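Local coordinates for transcriptional regulator, PadR family (Bacillus cereus, PDB 4ESB), which probably binds DNA through a winged helix-turn-helix fold and regulates transcription as a dimeric member of the PadR family, at residues Val9-Ser19 / Gln83-Trp91. Numbering follows the deposited sequence.
Sequences VLEGCILYIIS and QLEEFKQSW
Ser19 OG is held twice. Ser19 OG donates to Tyr16 O, one turn back in its own helix, at 2.7 Å, and accepts from a water. The same water takes a bond from Lys88 NZ at 2.8 Å, so Ser19 and Lys88 are bridged across the contact. With chi1 at 83°, OG sits between the backbone N and the carbonyl carbon of Ser19, which lets it turn back to Tyr16 O. The extended Lys88 chain runs at about a right angle to Tyr16 and brings Lys88 CE to 3.6 Å from Tyr16 CD1, at the edge of the ring. NZ also lies at this edge, and a long salt bridge links it to Glu85.

Beyond this polar end the contact is mostly apolar. Leu84 is a knob in a hole formed by Gly12, Leu15, Tyr16 and Ser19. Its CD1 branch meets Leu15 CB and Tyr16 CB, while CD2 lies against Ser19. The Phe87 ring lies flat on the backbone of Gly12. Gly12 CA stands 3.7 Å from the centroid of the Phe87 ring, 8° off the normal, a CH-pi contact. Val9 CB reaches the far end of the ring, and Val9 CG1 touches Trp91 CZ3 at 4.1 Å.

The two helical segments cross at -122°, with axes 9.5 Å apart. Trp91 NE1 is hydrogen-bonded to Asn99 of the second subunit. The long helix 78-101 thus joins the winged-helix part to the dimer interface, as in PadR proteins. Helices 25-34 and 42-54 and strand 70-76 pack on helix 10-20.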
ATOM      1  N   VAL A   9       2.931   1.383   4.430  1.00 73.86           N
ATOM      2  CA  VAL A   9       4.305   1.277   3.952  1.00 53.31           C
ATOM      3  C   VAL A   9       5.312   1.997   4.849  1.00 44.84           C
ATOM      4  O   VAL A   9       6.499   2.052   4.533  1.00 45.01           O
ATOM      5  CB  VAL A   9       4.431   1.878   2.541  1.00 55.92           C
ATOM      6  CG1 VAL A   9       3.474   1.188   1.580  1.00 53.05           C
ATOM      7  CG2 VAL A   9       4.166   3.378   2.581  1.00 67.01           C
ATOM      8  N   LEU A  10       4.842   2.545   5.963  1.00 46.17           N
ATOM      9  CA  LEU A  10       5.687   3.376   6.817  1.00 44.16           C
ATOM     10  C   LEU A  10       6.727   2.548   7.569  1.00 43.12           C
ATOM     11  O   LEU A  10       7.876   2.967   7.715  1.00 42.79           O
ATOM     12  CB  LEU A  10       4.824   4.169   7.800  1.00 51.32           C
ATOM     13  CG  LEU A  10       5.542   5.096   8.784  1.00 49.54           C
ATOM     14  CD1 LEU A  10       6.309   6.195   8.062  1.00 44.89           C
ATOM     15  CD2 LEU A  10       4.532   5.695   9.745  1.00 53.49           C
ATOM     16  N   GLU A  11       6.323   1.376   8.047  1.00 47.30           N
ATOM     17  CA  GLU A  11       7.241   0.479   8.741  1.00 39.07           C
ATOM     18  C   GLU A  11       8.398   0.088   7.827  1.00 38.42           C
ATOM     19  O   GLU A  11       9.551   0.041   8.254  1.00 44.50           O
ATOM     20  CB  GLU A  11       6.499  -0.770   9.224  1.00 45.17           C
ATOM     21  CG  GLU A  11       7.378  -1.785   9.939  1.00 55.02           C
ATOM     22  CD  GLU A  11       6.584  -2.723  10.831  1.00 52.14           C
ATOM     23  OE1 GLU A  11       5.356  -2.537  10.946  1.00 62.02           O
ATOM     24  OE2 GLU A  11       7.190  -3.643  11.420  1.00 62.77           O
ATOM     25  N   GLY A  12       8.083  -0.181   6.565  1.00 35.79           N
ATOM     26  CA  GLY A  12       9.087  -0.575   5.591  1.00 38.90           C
ATOM     27  C   GLY A  12      10.054   0.542   5.250  1.00 40.75           C
ATOM     28  O   GLY A  12      11.247   0.308   5.065  1.00 42.33           O
ATOM     29  N   CYS A  13       9.541   1.764   5.164  1.00 44.28           N
ATOM     30  CA  CYS A  13      10.375   2.914   4.829  1.00 36.13           C
ATOM     31  C   CYS A  13      11.259   3.292   6.011  1.00 33.21           C
ATOM     32  O   CYS A  13      12.371   3.783   5.837  1.00 34.87           O
ATOM     33  CB  CYS A  13       9.507   4.100   4.410  1.00 38.56           C
ATOM     34  SG  CYS A  13       8.680   3.857   2.818  1.00 41.95           S
ATOM     35  N   ILE A  14      10.749   3.061   7.214  1.00 31.06           N
ATOM     36  CA  ILE A  14      11.534   3.246   8.426  1.00 33.36           C
ATOM     37  C   ILE A  14      12.689   2.245   8.476  1.00 44.55           C
ATOM     38  O   ILE A  14      13.813   2.603   8.827  1.00 46.81           O
ATOM     39  CB  ILE A  14      10.659   3.109   9.688  1.00 35.46           C
ATOM     40  CG1 ILE A  14       9.884   4.406   9.917  1.00 34.18           C
ATOM     41  CG2 ILE A  14      11.514   2.780  10.910  1.00 32.63           C
ATOM     42  CD1 ILE A  14       8.947   4.373  11.104  1.00 37.19           C
ATOM     43  N   LEU A  15      12.417   0.992   8.122  1.00 41.77           N
ATOM     44  CA  LEU A  15      13.468  -0.018   8.081  1.00 38.34           C
ATOM     45  C   LEU A  15      14.507   0.341   7.027  1.00 41.68           C
ATOM     46  O   LEU A  15      15.707   0.192   7.261  1.00 38.30           O
ATOM     47  CB  LEU A  15      12.898  -1.408   7.788  1.00 40.91           C
ATOM     48  CG  LEU A  15      12.079  -2.079   8.894  1.00 45.48           C
ATOM     49  CD1 LEU A  15      11.478  -3.378   8.382  1.00 37.01           C
ATOM     50  CD2 LEU A  15      12.933  -2.338  10.125  1.00 40.78           C
ATOM     51  N   TYR A  16      14.050   0.813   5.870  1.00 36.61           N
ATOM     52  CA  TYR A  16      14.975   1.196   4.810  1.00 33.36           C
ATOM     53  C   TYR A  16      15.929   2.272   5.299  1.00 36.77           C
ATOM     54  O   TYR A  16      17.144   2.156   5.153  1.00 47.81           O
ATOM     55  CB  TYR A  16      14.237   1.713   3.577  1.00 31.03           C
ATOM     56  CG  TYR A  16      15.194   2.165   2.501  1.00 41.29           C
ATOM     57  CD1 TYR A  16      15.871   1.239   1.718  1.00 46.82           C
ATOM     58  CD2 TYR A  16      15.445   3.514   2.286  1.00 46.88           C
ATOM     59  CE1 TYR A  16      16.760   1.643   0.742  1.00 49.13           C
ATOM     60  CE2 TYR A  16      16.331   3.928   1.310  1.00 42.54           C
ATOM     61  CZ  TYR A  16      16.986   2.988   0.542  1.00 57.73           C
ATOM     62  OH  TYR A  16      17.870   3.395  -0.428  1.00 73.91           O
ATOM     63  N   ILE A  17      15.363   3.324   5.879  1.00 47.22           N
ATOM     64  CA  ILE A  17      16.145   4.465   6.333  1.00 38.05           C
ATOM     65  C   ILE A  17      17.149   4.051   7.401  1.00 35.97           C
ATOM     66  O   ILE A  17      18.328   4.396   7.318  1.00 39.03           O
ATOM     67  CB  ILE A  17      15.230   5.582   6.871  1.00 38.74           C
ATOM     68  CG1 ILE A  17      14.573   6.320   5.702  1.00 34.17           C
ATOM     69  CG2 ILE A  17      16.020   6.562   7.727  1.00 35.04           C
ATOM     70  CD1 ILE A  17      13.315   7.071   6.074  1.00 48.03           C
ATOM     71  N   ILE A  18      16.683   3.307   8.399  1.00 39.29           N
ATOM     72  CA  ILE A  18      17.554   2.848   9.477  1.00 40.64           C
ATOM     73  C   ILE A  18      18.628   1.895   8.959  1.00 39.50           C
ATOM     74  O   ILE A  18      19.742   1.869   9.484  1.00 39.64           O
ATOM     75  CB  ILE A  18      16.752   2.157  10.598  1.00 36.52           C
ATOM     76  CG1 ILE A  18      15.800   3.160  11.260  1.00 33.64           C
ATOM     77  CG2 ILE A  18      17.696   1.565  11.635  1.00 28.61           C
ATOM     78  CD1 ILE A  18      15.074   2.622  12.479  1.00 35.26           C
ATOM     79  N   SER A  19      18.298   1.116   7.932  1.00 39.53           N
ATOM     80  CA  SER A  19      19.253   0.164   7.369  1.00 37.03           C
ATOM     81  C   SER A  19      20.416   0.900   6.712  1.00 43.48           C
ATOM     82  O   SER A  19      21.521   0.367   6.606  1.00 49.01           O
ATOM     83  CB  SER A  19      18.575  -0.776   6.361  1.00 41.46           C
ATOM     84  OG  SER A  19      18.469  -0.207   5.065  1.00 42.08           O
ATOM     85  N   GLN A  83      13.199  -8.773   6.665  1.00 47.70           N
ATOM     86  CA  GLN A  83      11.859  -8.248   6.460  1.00 51.27           C
ATOM     87  C   GLN A  83      11.882  -7.045   5.523  1.00 47.87           C
ATOM     88  O   GLN A  83      10.938  -6.818   4.770  1.00 42.74           O
ATOM     89  CB  GLN A  83      11.240  -7.865   7.806  1.00 47.76           C
ATOM     90  CG  GLN A  83       9.754  -7.545   7.748  1.00 71.36           C
ATOM     91  CD  GLN A  83       9.108  -7.539   9.121  1.00 84.82           C
ATOM     92  OE1 GLN A  83       9.378  -8.412   9.948  1.00 74.46           O
ATOM     93  NE2 GLN A  83       8.254  -6.550   9.373  1.00 71.27           N
ATOM     94  N   LEU A  84      12.968  -6.280   5.570  1.00 39.39           N
ATOM     95  CA  LEU A  84      13.146  -5.160   4.655  1.00 37.67           C
ATOM     96  C   LEU A  84      13.202  -5.660   3.216  1.00 40.52           C
ATOM     97  O   LEU A  84      12.645  -5.035   2.314  1.00 46.01           O
ATOM     98  CB  LEU A  84      14.416  -4.378   4.997  1.00 37.46           C
ATOM     99  CG  LEU A  84      14.827  -3.294   3.996  1.00 36.53           C
ATOM    100  CD1 LEU A  84      13.733  -2.243   3.843  1.00 43.06           C
ATOM    101  CD2 LEU A  84      16.135  -2.647   4.419  1.00 40.90           C
ATOM    102  N   GLU A  85      13.869  -6.791   3.003  1.00 48.36           N
ATOM    103  CA  GLU A  85      13.964  -7.371   1.668  1.00 47.80           C
ATOM    104  C   GLU A  85      12.596  -7.849   1.196  1.00 44.83           C
ATOM    105  O   GLU A  85      12.240  -7.683   0.031  1.00 48.96           O
ATOM    106  CB  GLU A  85      14.966  -8.529   1.643  1.00 52.73           C
ATOM    107  CG  GLU A  85      16.407  -8.110   1.899  1.00 71.04           C
ATOM    108  CD  GLU A  85      16.825  -6.919   1.057  1.00 86.95           C
ATOM    109  OE1 GLU A  85      16.894  -7.064  -0.183  1.00 76.27           O
ATOM    110  OE2 GLU A  85      17.079  -5.837   1.632  1.00 60.56           O
ATOM    111  N   GLU A  86      11.831  -8.445   2.106  1.00 40.21           N
ATOM    112  CA  GLU A  86      10.462  -8.843   1.801  1.00 44.99           C
ATOM    113  C   GLU A  86       9.643  -7.629   1.369  1.00 49.91           C
ATOM    114  O   GLU A  86       8.886  -7.696   0.402  1.00 48.93           O
ATOM    115  CB  GLU A  86       9.811  -9.507   3.015  1.00 51.88           C
ATOM    116  CG  GLU A  86      10.444 -10.828   3.415  1.00 72.46           C
ATOM    117  CD  GLU A  86       9.951 -11.322   4.762  1.00 89.45           C
ATOM    118  OE1 GLU A  86       9.016 -10.705   5.316  1.00 78.23           O
ATOM    119  OE2 GLU A  86      10.497 -12.326   5.266  1.00 71.75           O
ATOM    120  N   PHE A  87       9.798  -6.518   2.086  1.00 47.18           N
ATOM    121  CA  PHE A  87       9.063  -5.297   1.768  1.00 43.28           C
ATOM    122  C   PHE A  87       9.441  -4.747   0.395  1.00 40.89           C
ATOM    123  O   PHE A  87       8.574  -4.341  -0.378  1.00 40.20           O
ATOM    124  CB  PHE A  87       9.297  -4.227   2.836  1.00 39.62           C
ATOM    125  CG  PHE A  87       8.766  -2.874   2.458  1.00 49.23           C
ATOM    126  CD1 PHE A  87       7.406  -2.616   2.502  1.00 47.61           C
ATOM    127  CD2 PHE A  87       9.622  -1.863   2.055  1.00 46.53           C
ATOM    128  CE1 PHE A  87       6.909  -1.377   2.152  1.00 43.15           C
ATOM    129  CE2 PHE A  87       9.132  -0.618   1.703  1.00 44.62           C
ATOM    130  CZ  PHE A  87       7.773  -0.375   1.752  1.00 46.66           C
ATOM    131  N   LYS A  88      10.737  -4.728   0.096  1.00 40.78           N
ATOM    132  CA  LYS A  88      11.213  -4.225  -1.189  1.00 46.72           C
ATOM    133  C   LYS A  88      10.650  -5.044  -2.340  1.00 51.07           C
ATOM    134  O   LYS A  88      10.313  -4.499  -3.392  1.00 49.88           O
ATOM    135  CB  LYS A  88      12.741  -4.236  -1.241  1.00 41.71           C
ATOM    136  CG  LYS A  88      13.379  -3.214  -0.320  1.00 50.25           C
ATOM    137  CD  LYS A  88      14.899  -3.246  -0.391  1.00 66.34           C
ATOM    138  CE  LYS A  88      15.510  -2.186   0.521  1.00 87.98           C
ATOM    139  NZ  LYS A  88      17.000  -2.219   0.551  1.00 74.98           N
ATOM    140  N   GLN A  89      10.545  -6.353  -2.140  1.00 44.70           N
ATOM    141  CA  GLN A  89      10.034  -7.238  -3.176  1.00 54.25           C
ATOM    142  C   GLN A  89       8.540  -7.031  -3.362  1.00 46.70           C
ATOM    143  O   GLN A  89       8.071  -6.831  -4.481  1.00 45.90           O
ATOM    144  CB  GLN A  89      10.333  -8.694  -2.825  1.00 53.62           C
ATOM    145  CG  GLN A  89      11.765  -9.091  -3.121  1.00 77.41           C
ATOM    146  CD  GLN A  89      12.196 -10.334  -2.370  1.00102.57           C
ATOM    147  OE1 GLN A  89      11.363 -11.126  -1.926  1.00 89.31           O
ATOM    148  NE2 GLN A  89      13.504 -10.506  -2.214  1.00 76.10           N
ATOM    149  N   SER A  90       7.795  -7.077  -2.262  1.00 35.45           N
ATOM    150  CA  SER A  90       6.358  -6.849  -2.312  1.00 45.12           C
ATOM    151  C   SER A  90       6.057  -5.490  -2.936  1.00 50.44           C
ATOM    152  O   SER A  90       5.187  -5.381  -3.799  1.00 51.92           O
ATOM    153  CB  SER A  90       5.746  -6.911  -0.910  1.00 44.95           C
ATOM    154  OG  SER A  90       6.155  -8.073  -0.213  1.00 67.58           O
ATOM    155  N   TRP A  91       6.781  -4.458  -2.509  1.00 43.80           N
ATOM    156  CA  TRP A  91       6.495  -3.102  -2.966  1.00 47.88           C
ATOM    157  C   TRP A  91       6.677  -2.926  -4.471  1.00 45.74           C
ATOM    158  O   TRP A  91       5.865  -2.275  -5.125  1.00 46.42           O
ATOM    159  CB  TRP A  91       7.361  -2.066  -2.255  1.00 42.78           C
ATOM    160  CG  TRP A  91       7.229  -0.749  -2.931  1.00 49.88           C
ATOM    161  CD1 TRP A  91       8.144  -0.145  -3.743  1.00 45.38           C
ATOM    162  CD2 TRP A  91       6.087   0.111  -2.900  1.00 44.19           C
ATOM    163  NE1 TRP A  91       7.646   1.049  -4.206  1.00 48.92           N
ATOM    164  CE2 TRP A  91       6.382   1.229  -3.702  1.00 48.95           C
ATOM    165  CE3 TRP A  91       4.843   0.045  -2.264  1.00 43.29           C
ATOM    166  CZ2 TRP A  91       5.483   2.276  -3.886  1.00 44.58           C
ATOM    167  CZ3 TRP A  91       3.950   1.086  -2.444  1.00 52.08           C
ATOM    168  CH2 TRP A  91       4.274   2.187  -3.248  1.00 42.18           C
TER
HETATM  169  O   HOH W   1      18.701  -1.145   2.487  1.00 46.39           O